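PDB 6NKI: NRPS from Penicillium fellutanum, which belongs to a nonribosomal peptide synthetase and has a Rossmann-type dinucleotide-binding domain of the male sterility protein family, with NADPH bound. Local coordinates for residues K22-T27 with S48-L53; L33-L38 with R71-W76; K61-I66 with R82-W87; E101-L106 with L151-R156. All coordinates share one frame; numbering follows the deposited sequence.

How the contacts relate
Contacts 1, 2 and 3 lie together at the 84-88 end of the parallel sheet of the Rossmann-type domain. Contact 1 joins two neighbouring strands of that sheet, contact 3 lays helix 59-72 on the edge strand 84-88, and contact 2 ties the turn that follows that helix to helix 32-43. The centres of contacts 1 and 3 lie about 10 Å apart, and Leu38 CD2 meets Ile84 CD1 at 4.0 Å where contacts 2 and 3 touch. Contact 4 is more peripheral, its centre about 21 Å from that of contact 3, though Trp87 and His102 pack together between them. Arg65 of contact 3 contacts a phosphate of NADPH through weak hydrogen bonds; the side chain of Leu53 comes to about 4 Å of the ligand and that of Trp103 stays about 14 Å away.

Contact 1 of 4, residues K22-T27 with S48-L53; sequences KRLFLT and SIVYVL
Lys22-Thr27 and Ser48-Leu53 pair as adjacent parallel strands inside the main sheet, their short axes 4.5 Å apart and 23° from exact alignment. The register runs residue for residue from Arg23 with Ile49 to Leu26 with Val52. Three backbone bonds give the firmest evidence: Tyr51 N to Leu24 O (3.0 Å), Leu26 N to Tyr51 O (2.6 Å) and Leu53 N to Leu26 O (2.8 Å). Tyr51 thus uses both its N-H and its carbonyl toward the first strand, whereas Leu24 N to Ile49 O is long and weak. On one face Phe25 and Tyr51 cross at about a right angle; with Phe25 CG anti to the backbone N (chi1 167°), the ring presents CD1 to Tyr51 CB at 3.7 Å, and that CB lies in the ring plane. On this same face Arg23 CG rests on Ile49 CG2. The other face is aliphatic: Leu24 and Val50 run side by side, CD1 to CG1 4.1 Å, and Leu26 CD2 approaches Val52 CG1. Trp87 stacks on Tyr51 on the face that carries Phe25 and Tyr51, helix 32-43 covers the aliphatic one through Leu41 and Leu38, and strands 122-125 and 84-88 continue the sheet on its two flanks.

Contact 2 of 4, residues L33-L38 with R71-W76; sequences LGTHIL and RLARWW
Ala73 and Trp75 make the contact with helix residues Thr35, His36 and Leu38, just where helix 59-72 ends. Taken in order, Arg71 and Leu72 are the last helical residues of the second segment. Ala73 then points its methyl at the His36 imidazole, CB to NE2 3.8 Å, reaching the ring obliquely; CG2 of Thr35 lies a little farther from the same methyl. At Arg74 the backbone turns with positive phi and two bonds back into the last turn, a Schellman motif that redirects the chain and brings Trp75 round to face helix 32-43. The indole of Trp75 is met along its edge. Its NE1 donates to Thr35 OG1 at 2.6 Å with an N-H...O angle of 142°, and the hydroxyl lies only 8° out of the indole plane. Thr35 presents that oxygen because OG1 is anti to the backbone N (chi1 -171°). Farther along the same indole, Leu38 CD2 approaches CH2 in the ring plane at 3.5 Å, the two side chains crossing at about a right angle. The His36 ring, whose ND1 bonds Phe32 O, lies oblique to the five-membered ring of the Trp75 indole. Around this junction His39 stacks on Trp75, Ala70 of helix 59-72 touches both Thr35 and Trp75, and Leu38 continues inward to Val50 and Val52 of strand 47-54.

Contact 3 of 4, residues K61-I66 with R82-W87; sequences KGLARI and RLIQVW. With NDP (NADPH dihydro-nicotinamide-adenine-dinucleotide phosphate), chain B.
Val86 faces Gly62, Leu63 and Ile66 from strand 84-88, and its side chain carries most of this apolar contact. CB leaves the strand in the direction of the helix, and the two methyls then part. CG1, anti to the backbone N (chi1 178°), reaches the helix backbone itself and lies 4.2 Å from Gly62 CA; glycine has no side chain there, which permits the close approach. CG2 takes the other branch: it meets Ile66 CD1 at 3.7 Å, tip to tip, and passes Leu63 CB at 4.1 Å. The same Ile66 CD1 also meets Ile84 CD1 end on, at 3.6 Å, so one methyl spans two strand residues, while Leu63 CD1 makes a looser contact with Ile84 CG2. The short axes of helix and strand are 8.4 Å apart and inclined at 120°, a spacing filled by these branched side chains. Arg65 leaves the helix on a different side, toward NADPH. Its chain bends at chi3 (62°), bringing NH2 to 2.7 Å from O1X of the phosphate on the adenosine ribose; NE lies 3.3 Å from that same oxygen, and both bonds are weak, with poor angles. Arg55, Thr30, Asp90 and Asn244 also bond the ligand. Helix 59-72 links the adjacent parallel strands 47-54 and 84-88 as the crossover of a beta-alpha-beta unit of the Rossmann fold, and Arg65 on this helix contacts the phosphate of the bound NADPH.

Contact 4 of 4, residues E101-L106 with L151-R156; sequences EHWETL and LQCLNR
Cys153, the residue that Trp103 and Thr105 both touch, sits in a helical turn held by backbone bonds from Asn155 N to Leu151 O (3.1 Å) and from Arg156 N to Gln152 O (3.2 Å). These bonds lie within the Leu151-Arg156 turn, and Trp103 NE1 has its hydrogen-bond partner outside the contact; between the two segments the contact is packing alone. With SG anti to the backbone N (chi1 -160°), the thiol extends from the helix toward the indole. Cys153 CB meets Trp103 CZ3 at 3.4 Å, and SG lies 4.2 Å from the centroid of the six-membered ring, 49° off its normal. This is an oblique sulfur-aromatic contact, in which the sulfur is displaced well away from the ring axis. Helix 136-156, which supplies Cys153, connects strands 122-125 and 162-166 of the parallel sheet, in the beta-alpha-beta manner of a Rossmann fold; Leu151 and Leu154 anchor it on Leu163 of the second of these strands. The other segment comes from the end of the short, weakly bonded helix 100-103. Glu104 leaves helical geometry with positive phi (43°), and the chain turns so that Thr105 also faces the helix. Its CG2, anti to the carbonyl carbon, touches Cys153 SG at 3.3 Å, so the sulfur has a methyl and an aromatic ring as neighbours. Gln152 adds a marginal contact, OE1 to Trp103 CH2 4.3 Å, reaching the indole obliquely. Near the end of the helix, the carbonyl oxygens of Thr105 and Arg156 come close, but as two acceptors they do not bond. Trp103 also packs against Leu98, and its ring meets that of His95.

Contact 1 of 4, residues K22-T27 with S48-L53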
# COMPACT_ATOMS: atom_id res chain seq x y z
N LYS A 22 -24.61 -10.16 5.85
CA LYS A 22 -24.68 -8.76 5.42
C LYS A 22 -25.20 -8.67 3.99
O LYS A 22 -24.70 -9.34 3.09
CB LYS A 22 -23.32 -8.09 5.51
CG LYS A 22 -22.78 -7.86 6.91
CD LYS A 22 -23.47 -6.68 7.57
CE LYS A 22 -22.76 -6.27 8.84
NZ LYS A 22 -23.37 -5.05 9.42
N ARG A 23 -26.19 -7.80 3.81
CA ARG A 23 -26.75 -7.53 2.46
C ARG A 23 -26.56 -6.04 2.20
O ARG A 23 -26.99 -5.24 3.05
CB ARG A 23 -28.22 -7.92 2.42
CG ARG A 23 -28.47 -9.42 2.41
CD ARG A 23 -29.89 -9.80 2.78
NE ARG A 23 -30.26 -11.05 2.14
CZ ARG A 23 -30.26 -12.24 2.75
NH1 ARG A 23 -29.92 -12.33 4.02
NH2 ARG A 23 -30.60 -13.32 2.08
N LEU A 24 -25.92 -5.68 1.08
CA LEU A 24 -25.73 -4.25 0.76
C LEU A 24 -25.96 -4.00 -0.73
O LEU A 24 -25.95 -4.95 -1.52
CB LEU A 24 -24.40 -3.70 1.28
CG LEU A 24 -23.13 -4.33 0.71
CD1 LEU A 24 -22.82 -3.75 -0.66
CD2 LEU A 24 -21.97 -4.10 1.66
N PHE A 25 -26.19 -2.73 -1.04
CA PHE A 25 -26.60 -2.24 -2.36
C PHE A 25 -25.54 -1.32 -2.93
O PHE A 25 -25.02 -0.43 -2.23
CB PHE A 25 -27.99 -1.52 -2.31
CG PHE A 25 -28.31 -0.73 -3.56
CD1 PHE A 25 -28.63 -1.37 -4.75
CD2 PHE A 25 -28.29 0.66 -3.53
CE1 PHE A 25 -28.91 -0.64 -5.90
CE2 PHE A 25 -28.58 1.40 -4.67
CZ PHE A 25 -28.89 0.75 -5.85
N LEU A 26 -25.25 -1.51 -4.20
CA LEU A 26 -24.11 -0.88 -4.85
C LEU A 26 -24.52 -0.34 -6.20
O LEU A 26 -25.10 -1.06 -7.01
CB LEU A 26 -22.96 -1.88 -5.03
CG LEU A 26 -21.67 -1.43 -5.69
CD1 LEU A 26 -20.97 -0.42 -4.79
CD2 LEU A 26 -20.77 -2.65 -5.99
N THR A 27 -24.17 0.91 -6.47
CA THR A 27 -24.19 1.46 -7.81
C THR A 27 -22.76 1.68 -8.31
O THR A 27 -21.83 1.83 -7.52
CB THR A 27 -24.99 2.77 -7.86
OG1 THR A 27 -24.95 3.31 -9.19
CG2 THR A 27 -24.44 3.78 -6.86
N SER A 48 -23.66 -11.16 2.57
CA SER A 48 -24.47 -12.30 2.20
C SER A 48 -25.05 -12.20 0.80
O SER A 48 -25.41 -13.23 0.22
CB SER A 48 -25.61 -12.48 3.21
OG SER A 48 -26.49 -13.53 2.84
N ILE A 49 -25.15 -10.99 0.24
CA ILE A 49 -25.66 -10.79 -1.12
C ILE A 49 -25.24 -9.37 -1.48
O ILE A 49 -25.09 -8.52 -0.59
CB ILE A 49 -27.20 -10.99 -1.19
CG1 ILE A 49 -27.67 -11.54 -2.55
CG2 ILE A 49 -27.94 -9.68 -1.01
CD1 ILE A 49 -27.44 -13.04 -2.77
N VAL A 50 -25.05 -9.07 -2.76
CA VAL A 50 -24.86 -7.69 -3.17
C VAL A 50 -25.85 -7.36 -4.28
O VAL A 50 -26.01 -8.14 -5.23
CB VAL A 50 -23.42 -7.39 -3.63
CG1 VAL A 50 -23.27 -5.92 -4.06
CG2 VAL A 50 -22.42 -7.72 -2.53
N TYR A 51 -26.53 -6.22 -4.14
CA TYR A 51 -27.41 -5.70 -5.19
C TYR A 51 -26.66 -4.62 -5.94
O TYR A 51 -26.15 -3.68 -5.31
CB TYR A 51 -28.71 -5.11 -4.62
CG TYR A 51 -29.49 -5.96 -3.66
CD1 TYR A 51 -30.08 -7.15 -4.06
CD2 TYR A 51 -29.71 -5.52 -2.34
CE1 TYR A 51 -30.84 -7.92 -3.16
CE2 TYR A 51 -30.46 -6.30 -1.44
CZ TYR A 51 -31.02 -7.49 -1.86
OH TYR A 51 -31.75 -8.26 -0.99
N VAL A 52 -26.62 -4.71 -7.26
CA VAL A 52 -25.89 -3.75 -8.07
C VAL A 52 -26.82 -3.08 -9.10
O VAL A 52 -27.50 -3.76 -9.88
CB VAL A 52 -24.66 -4.38 -8.75
CG1 VAL A 52 -23.70 -4.84 -7.68
CG2 VAL A 52 -25.05 -5.57 -9.59
N LEU A 53 -26.86 -1.75 -9.05
CA LEU A 53 -27.47 -0.95 -10.08
C LEU A 53 -26.84 -1.28 -11.42
O LEU A 53 -25.61 -1.33 -11.55
CB LEU A 53 -27.29 0.54 -9.77
CG LEU A 53 -28.25 1.46 -10.55
CD1 LEU A 53 -29.72 1.13 -10.21
CD2 LEU A 53 -28.02 2.96 -10.34

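Contact 2 of 4, residues L33-L38 with R71-W76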
# COMPACT_ATOMS: atom_id res chain seq x y z
N LEU A 33 -13.33 1.97 -10.11
CA LEU A 33 -13.50 1.82 -8.67
C LEU A 33 -14.57 0.81 -8.30
O LEU A 33 -14.35 -0.10 -7.49
CB LEU A 33 -13.85 3.19 -8.07
CG LEU A 33 -14.01 3.18 -6.55
CD1 LEU A 33 -12.83 2.50 -5.87
CD2 LEU A 33 -14.11 4.65 -6.12
N GLY A 34 -15.75 0.94 -8.92
CA GLY A 34 -16.89 0.16 -8.50
C GLY A 34 -16.70 -1.34 -8.66
O GLY A 34 -17.07 -2.11 -7.76
N THR A 35 -16.14 -1.77 -9.79
CA THR A 35 -15.92 -3.20 -9.94
C THR A 35 -14.97 -3.74 -8.88
O THR A 35 -15.06 -4.92 -8.51
CB THR A 35 -15.40 -3.53 -11.34
OG1 THR A 35 -15.39 -4.96 -11.51
CG2 THR A 35 -13.97 -2.97 -11.58
N HIS A 36 -14.07 -2.89 -8.35
CA HIS A 36 -13.17 -3.36 -7.31
C HIS A 36 -13.84 -3.38 -5.95
O HIS A 36 -13.60 -4.30 -5.14
CB HIS A 36 -11.89 -2.51 -7.26
CG HIS A 36 -10.95 -2.80 -8.39
ND1 HIS A 36 -10.91 -2.03 -9.54
CD2 HIS A 36 -10.05 -3.79 -8.56
CE1 HIS A 36 -10.01 -2.54 -10.37
NE2 HIS A 36 -9.48 -3.61 -9.80
N ILE A 37 -14.69 -2.38 -5.68
CA ILE A 37 -15.56 -2.47 -4.51
C ILE A 37 -16.37 -3.75 -4.58
O ILE A 37 -16.44 -4.51 -3.61
CB ILE A 37 -16.45 -1.23 -4.41
CG1 ILE A 37 -15.59 0.03 -4.35
CG2 ILE A 37 -17.37 -1.33 -3.18
CD1 ILE A 37 -16.41 1.31 -4.53
N LEU A 38 -16.91 -4.06 -5.76
CA LEU A 38 -17.68 -5.28 -5.92
C LEU A 38 -16.83 -6.50 -5.56
O LEU A 38 -17.18 -7.27 -4.65
CB LEU A 38 -18.23 -5.36 -7.35
CG LEU A 38 -19.14 -6.57 -7.57
CD1 LEU A 38 -20.35 -6.42 -6.68
CD2 LEU A 38 -19.53 -6.81 -9.01
N ARG A 71 -14.12 -9.10 -15.80
CA ARG A 71 -13.09 -9.77 -16.58
C ARG A 71 -12.03 -8.77 -17.01
O ARG A 71 -10.85 -9.12 -17.13
CB ARG A 71 -13.70 -10.46 -17.80
CG ARG A 71 -14.69 -11.58 -17.53
CD ARG A 71 -15.18 -12.17 -18.84
NE ARG A 71 -16.30 -13.09 -18.69
CZ ARG A 71 -16.17 -14.38 -18.40
NH1 ARG A 71 -14.96 -14.89 -18.20
NH2 ARG A 71 -17.25 -15.16 -18.28
N LEU A 72 -12.44 -7.51 -17.23
CA LEU A 72 -11.50 -6.47 -17.61
C LEU A 72 -10.48 -6.23 -16.50
O LEU A 72 -9.29 -6.05 -16.77
CB LEU A 72 -12.25 -5.19 -17.94
CG LEU A 72 -11.51 -4.01 -18.58
CD1 LEU A 72 -11.13 -4.30 -20.02
CD2 LEU A 72 -12.30 -2.72 -18.49
N ALA A 73 -10.92 -6.23 -15.25
CA ALA A 73 -10.01 -6.09 -14.12
C ALA A 73 -9.50 -7.43 -13.62
O ALA A 73 -8.77 -7.45 -12.62
CB ALA A 73 -10.68 -5.36 -12.96
N ARG A 74 -9.87 -8.53 -14.27
CA ARG A 74 -9.26 -9.84 -14.04
C ARG A 74 -9.44 -10.30 -12.59
O ARG A 74 -8.54 -10.88 -11.99
CB ARG A 74 -7.77 -9.82 -14.41
CG ARG A 74 -7.51 -9.54 -15.88
CD ARG A 74 -6.02 -9.37 -16.07
NE ARG A 74 -5.67 -8.97 -17.43
CZ ARG A 74 -4.43 -8.66 -17.80
NH1 ARG A 74 -4.18 -8.30 -19.05
NH2 ARG A 74 -3.45 -8.69 -16.90
N TRP A 75 -10.62 -10.03 -12.03
CA TRP A 75 -10.98 -10.61 -10.75
C TRP A 75 -12.13 -11.61 -10.86
O TRP A 75 -12.41 -12.33 -9.89
CB TRP A 75 -11.32 -9.52 -9.73
CG TRP A 75 -12.52 -8.59 -10.00
CD1 TRP A 75 -12.49 -7.33 -10.55
CD2 TRP A 75 -13.90 -8.85 -9.67
NE1 TRP A 75 -13.76 -6.80 -10.58
CE2 TRP A 75 -14.64 -7.71 -10.05
CE3 TRP A 75 -14.57 -9.93 -9.11
CZ2 TRP A 75 -16.03 -7.63 -9.87
CZ3 TRP A 75 -15.96 -9.85 -8.94
CH2 TRP A 75 -16.66 -8.72 -9.32
N TRP A 76 -12.75 -11.73 -12.03
CA TRP A 76 -14.02 -12.42 -12.14
C TRP A 76 -13.86 -13.93 -12.06
O TRP A 76 -12.95 -14.51 -12.66
CB TRP A 76 -14.76 -12.04 -13.43
CG TRP A 76 -16.03 -12.81 -13.52
CD1 TRP A 76 -16.27 -13.90 -14.29
CD2 TRP A 76 -17.20 -12.63 -12.71
NE1 TRP A 76 -17.53 -14.39 -14.06
CE2 TRP A 76 -18.13 -13.62 -13.09
CE3 TRP A 76 -17.57 -11.70 -11.72
CZ2 TRP A 76 -19.40 -13.73 -12.50
CZ3 TRP A 76 -18.84 -11.81 -11.14
CH2 TRP A 76 -19.73 -12.82 -11.53

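Contact 3 of 4, residues K61-I66 with R82-W87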
# COMPACT_ATOMS: atom_id res chain seq x y z
N LYS A 61 -28.57 -8.43 -19.22
CA LYS A 61 -27.66 -7.48 -19.85
C LYS A 61 -26.85 -6.74 -18.80
O LYS A 61 -25.64 -6.53 -18.95
CB LYS A 61 -28.42 -6.48 -20.73
CG LYS A 61 -28.96 -7.05 -22.05
CD LYS A 61 -29.64 -5.97 -22.90
CE LYS A 61 -30.20 -6.56 -24.18
NZ LYS A 61 -30.94 -5.54 -24.98
N GLY A 62 -27.51 -6.35 -17.70
CA GLY A 62 -26.78 -5.74 -16.60
C GLY A 62 -25.71 -6.66 -16.04
O GLY A 62 -24.58 -6.23 -15.81
N LEU A 63 -26.07 -7.92 -15.78
CA LEU A 63 -25.07 -8.87 -15.30
C LEU A 63 -23.93 -9.00 -16.29
O LEU A 63 -22.76 -8.95 -15.91
CB LEU A 63 -25.69 -10.24 -15.05
CG LEU A 63 -24.58 -11.25 -14.70
CD1 LEU A 63 -23.90 -10.89 -13.39
CD2 LEU A 63 -25.09 -12.68 -14.71
N ALA A 64 -24.26 -9.12 -17.58
CA ALA A 64 -23.22 -9.25 -18.60
C ALA A 64 -22.24 -8.09 -18.55
O ALA A 64 -21.02 -8.29 -18.64
CB ALA A 64 -23.88 -9.35 -19.97
N ARG A 65 -22.75 -6.86 -18.39
CA ARG A 65 -21.88 -5.69 -18.35
C ARG A 65 -21.02 -5.64 -17.10
O ARG A 65 -19.96 -5.01 -17.10
CB ARG A 65 -22.71 -4.40 -18.45
CG ARG A 65 -23.33 -4.12 -19.81
CD ARG A 65 -24.12 -2.83 -19.69
NE ARG A 65 -23.24 -1.70 -19.36
CZ ARG A 65 -22.72 -0.86 -20.25
NH1 ARG A 65 -23.02 -0.98 -21.54
NH2 ARG A 65 -21.93 0.12 -19.84
N ILE A 66 -21.48 -6.25 -16.00
CA ILE A 66 -20.67 -6.27 -14.79
C ILE A 66 -19.77 -7.49 -14.73
O ILE A 66 -18.77 -7.48 -13.99
CB ILE A 66 -21.55 -6.15 -13.53
CG1 ILE A 66 -22.60 -7.25 -13.48
CG2 ILE A 66 -22.20 -4.77 -13.45
CD1 ILE A 66 -23.49 -7.17 -12.30
N ARG A 82 -23.49 -16.45 -7.59
CA ARG A 82 -24.47 -16.83 -6.58
C ARG A 82 -24.63 -15.81 -5.46
O ARG A 82 -25.50 -15.99 -4.60
CB ARG A 82 -24.12 -18.19 -5.96
CG ARG A 82 -22.90 -18.15 -5.05
CD ARG A 82 -22.66 -19.52 -4.48
NE ARG A 82 -22.17 -20.44 -5.49
CZ ARG A 82 -22.26 -21.76 -5.39
NH1 ARG A 82 -22.87 -22.30 -4.36
NH2 ARG A 82 -21.77 -22.53 -6.35
N LEU A 83 -23.81 -14.76 -5.44
CA LEU A 83 -23.87 -13.71 -4.43
C LEU A 83 -24.43 -12.40 -4.97
O LEU A 83 -24.57 -11.43 -4.21
CB LEU A 83 -22.48 -13.45 -3.84
CG LEU A 83 -22.03 -14.14 -2.56
CD1 LEU A 83 -22.87 -13.62 -1.44
CD2 LEU A 83 -22.13 -15.66 -2.64
N ILE A 84 -24.76 -12.34 -6.25
CA ILE A 84 -25.02 -11.08 -6.92
C ILE A 84 -26.46 -11.06 -7.42
O ILE A 84 -26.97 -12.05 -7.95
CB ILE A 84 -24.00 -10.89 -8.07
CG1 ILE A 84 -24.03 -9.47 -8.62
CG2 ILE A 84 -24.22 -11.89 -9.18
CD1 ILE A 84 -22.78 -9.18 -9.43
N GLN A 85 -27.14 -9.94 -7.19
CA GLN A 85 -28.45 -9.70 -7.78
C GLN A 85 -28.43 -8.34 -8.45
O GLN A 85 -27.99 -7.35 -7.86
CB GLN A 85 -29.58 -9.78 -6.75
CG GLN A 85 -29.82 -11.19 -6.27
CD GLN A 85 -31.04 -11.31 -5.39
OE1 GLN A 85 -31.73 -10.33 -5.11
NE2 GLN A 85 -31.32 -12.53 -4.94
N VAL A 86 -28.91 -8.29 -9.68
CA VAL A 86 -28.83 -7.09 -10.49
C VAL A 86 -30.19 -6.40 -10.47
O VAL A 86 -31.23 -7.04 -10.69
CB VAL A 86 -28.38 -7.43 -11.92
CG1 VAL A 86 -28.35 -6.21 -12.77
CG2 VAL A 86 -27.01 -8.08 -11.88
N TRP A 87 -30.19 -5.10 -10.19
CA TRP A 87 -31.41 -4.30 -10.25
C TRP A 87 -31.33 -3.32 -11.39
O TRP A 87 -30.55 -2.34 -11.31
CB TRP A 87 -31.66 -3.55 -8.95
CG TRP A 87 -32.05 -4.37 -7.77
CD1 TRP A 87 -32.36 -5.70 -7.74
CD2 TRP A 87 -32.15 -3.90 -6.43
NE1 TRP A 87 -32.66 -6.09 -6.45
CE2 TRP A 87 -32.53 -4.99 -5.63
CE3 TRP A 87 -31.95 -2.66 -5.84
CZ2 TRP A 87 -32.71 -4.87 -4.27
CZ3 TRP A 87 -32.14 -2.55 -4.48
CH2 TRP A 87 -32.52 -3.64 -3.72
PA NDP B . -17.48 5.55 -16.07
O1A NDP B . -17.51 7.04 -16.26
O2A NDP B . -18.14 4.66 -17.09
O5B NDP B . -17.94 5.08 -14.52
C5B NDP B . -19.08 5.78 -14.17
C4B NDP B . -20.11 4.80 -13.59
O4B NDP B . -21.38 5.50 -13.50
C3B NDP B . -20.26 3.58 -14.49
O3B NDP B . -20.49 2.47 -13.69
C2B NDP B . -21.56 3.85 -15.32
O2B NDP B . -22.27 2.74 -15.65
C1B NDP B . -22.36 4.74 -14.25
N9A NDP B . -23.34 5.69 -14.90
C8A NDP B . -23.08 6.78 -15.76
N7A NDP B . -24.21 7.42 -16.16
C5A NDP B . -25.25 6.70 -15.53
C6A NDP B . -26.65 6.86 -15.53
N6A NDP B . -27.26 7.86 -16.26
N1A NDP B . -27.46 6.01 -14.82
C2A NDP B . -26.81 5.03 -14.12
N3A NDP B . -25.51 4.76 -14.01
C4A NDP B . -24.72 5.63 -14.74
O3 NDP B . -15.85 5.15 -16.11
PN NDP B . -14.95 6.26 -15.35
O1N NDP B . -13.57 5.75 -15.19
O2N NDP B . -15.20 7.65 -15.90
O5D NDP B . -15.47 6.48 -13.59
C5D NDP B . -15.43 5.28 -12.81
C4D NDP B . -14.90 5.54 -11.31
O4D NDP B . -13.53 5.97 -11.31
C3D NDP B . -15.71 6.65 -10.58
O3D NDP B . -16.30 6.10 -9.42
C2D NDP B . -14.70 7.77 -10.19
O2D NDP B . -14.75 8.12 -8.82
C1D NDP B . -13.36 7.11 -10.42
N1N NDP B . -12.32 7.99 -11.14
C2N NDP B . -11.40 7.28 -11.85
C3N NDP B . -10.43 7.87 -12.57
C7N NDP B . -9.55 6.89 -13.16
O7N NDP B . -9.89 5.82 -13.67
N7N NDP B . -8.23 7.15 -12.98
C4N NDP B . -10.29 9.40 -12.70
C5N NDP B . -11.23 10.11 -11.77
C6N NDP B . -12.17 9.43 -11.05
P2B NDP B . -22.05 2.19 -17.43
O1X NDP B . -22.81 0.90 -17.38
O2X NDP B . -22.68 3.34 -18.23
O3X NDP B . -20.56 2.12 -17.42

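Contact 4 of 4, residues E101-L106 with L151-R156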
# COMPACT_ATOMS: atom_id res chain seq x y z
N GLU A 101 -40.88 -2.66 -6.09
CA GLU A 101 -40.47 -3.90 -5.40
C GLU A 101 -38.99 -3.79 -4.99
O GLU A 101 -38.67 -4.19 -3.86
CB GLU A 101 -40.67 -5.04 -6.40
CG GLU A 101 -40.24 -6.40 -5.91
CD GLU A 101 -40.25 -7.43 -7.03
OE1 GLU A 101 -40.14 -7.03 -8.20
OE2 GLU A 101 -40.38 -8.63 -6.72
N HIS A 102 -38.15 -3.21 -5.84
CA HIS A 102 -36.70 -3.07 -5.57
C HIS A 102 -36.40 -2.15 -4.38
O HIS A 102 -35.33 -2.33 -3.80
CB HIS A 102 -35.91 -2.75 -6.84
CG HIS A 102 -35.78 -3.93 -7.74
ND1 HIS A 102 -35.80 -5.21 -7.25
CD2 HIS A 102 -35.62 -4.03 -9.07
CE1 HIS A 102 -35.67 -6.06 -8.25
NE2 HIS A 102 -35.56 -5.36 -9.37
N TRP A 103 -37.28 -1.21 -4.02
CA TRP A 103 -36.94 -0.31 -2.89
C TRP A 103 -36.68 -1.13 -1.63
O TRP A 103 -35.74 -0.82 -0.88
CB TRP A 103 -37.97 0.80 -2.72
CG TRP A 103 -37.52 1.95 -3.54
CD1 TRP A 103 -37.47 2.00 -4.90
CD2 TRP A 103 -36.92 3.17 -3.07
NE1 TRP A 103 -36.93 3.18 -5.31
CE2 TRP A 103 -36.58 3.93 -4.21
CE3 TRP A 103 -36.65 3.71 -1.81
CZ2 TRP A 103 -35.99 5.18 -4.12
CZ3 TRP A 103 -36.07 4.95 -1.73
CH2 TRP A 103 -35.75 5.68 -2.87
N GLU A 104 -37.46 -2.19 -1.44
CA GLU A 104 -37.17 -3.18 -0.38
C GLU A 104 -36.76 -2.52 0.94
O GLU A 104 -35.78 -3.00 1.54
CB GLU A 104 -36.08 -4.14 -0.84
CG GLU A 104 -36.16 -5.49 -0.16
CD GLU A 104 -36.89 -6.54 -0.98
OE1 GLU A 104 -36.82 -6.45 -2.21
OE2 GLU A 104 -37.51 -7.43 -0.38
N THR A 105 -37.39 -1.41 1.31
CA THR A 105 -37.16 -0.83 2.63
C THR A 105 -38.44 -0.82 3.46
O THR A 105 -38.62 0.06 4.32
CB THR A 105 -36.54 0.56 2.53
OG1 THR A 105 -37.31 1.38 1.63
CG2 THR A 105 -35.10 0.44 2.03
N LEU A 106 -39.33 -1.78 3.22
CA LEU A 106 -40.48 -2.00 4.07
C LEU A 106 -40.13 -3.02 5.15
O LEU A 106 -40.40 -4.21 5.00
CB LEU A 106 -41.65 -2.49 3.23
CG LEU A 106 -42.13 -1.50 2.18
CD1 LEU A 106 -43.32 -2.07 1.41
CD2 LEU A 106 -42.47 -0.17 2.83
N LEU A 151 -31.13 9.04 0.92
CA LEU A 151 -31.44 9.36 2.32
C LEU A 151 -32.91 9.09 2.64
O LEU A 151 -33.23 8.65 3.76
CB LEU A 151 -31.11 10.82 2.63
CG LEU A 151 -29.64 11.21 2.52
CD1 LEU A 151 -29.54 12.63 3.04
CD2 LEU A 151 -28.74 10.22 3.29
N GLN A 152 -33.81 9.34 1.70
CA GLN A 152 -35.18 8.87 1.86
C GLN A 152 -35.21 7.40 2.21
O GLN A 152 -36.00 6.96 3.04
CB GLN A 152 -35.99 9.09 0.58
CG GLN A 152 -36.40 10.51 0.26
CD GLN A 152 -37.13 10.57 -1.06
OE1 GLN A 152 -37.19 9.59 -1.80
NE2 GLN A 152 -37.71 11.73 -1.36
N CYS A 153 -34.32 6.64 1.59
CA CYS A 153 -34.40 5.19 1.69
C CYS A 153 -33.92 4.72 3.06
O CYS A 153 -34.55 3.85 3.68
CB CYS A 153 -33.58 4.58 0.55
SG CYS A 153 -33.96 2.88 0.11
N LEU A 154 -32.81 5.28 3.56
CA LEU A 154 -32.38 5.00 4.93
C LEU A 154 -33.49 5.33 5.93
O LEU A 154 -33.80 4.53 6.82
CB LEU A 154 -31.10 5.78 5.27
CG LEU A 154 -29.68 5.23 5.03
CD1 LEU A 154 -29.34 5.04 3.56
CD2 LEU A 154 -28.62 6.14 5.68
N ASN A 155 -34.10 6.50 5.78
CA ASN A 155 -35.08 6.99 6.74
C ASN A 155 -36.24 6.01 6.92
O ASN A 155 -36.62 5.69 8.05
CB ASN A 155 -35.59 8.35 6.26
CG ASN A 155 -36.35 9.06 7.31
OD1 ASN A 155 -36.50 8.55 8.42
ND2 ASN A 155 -36.84 10.25 6.99
N ARG A 156 -36.79 5.51 5.81
CA ARG A 156 -37.99 4.69 5.86
C ARG A 156 -37.71 3.25 6.30
O ARG A 156 -38.64 2.54 6.69
CB ARG A 156 -38.65 4.71 4.48
CG ARG A 156 -39.03 6.13 4.01
CD ARG A 156 -39.62 6.07 2.62
NE ARG A 156 -39.78 7.39 2.02
CZ ARG A 156 -40.26 7.58 0.79
NH1 ARG A 156 -40.64 6.55 0.06
NH2 ARG A 156 -40.38 8.81 0.31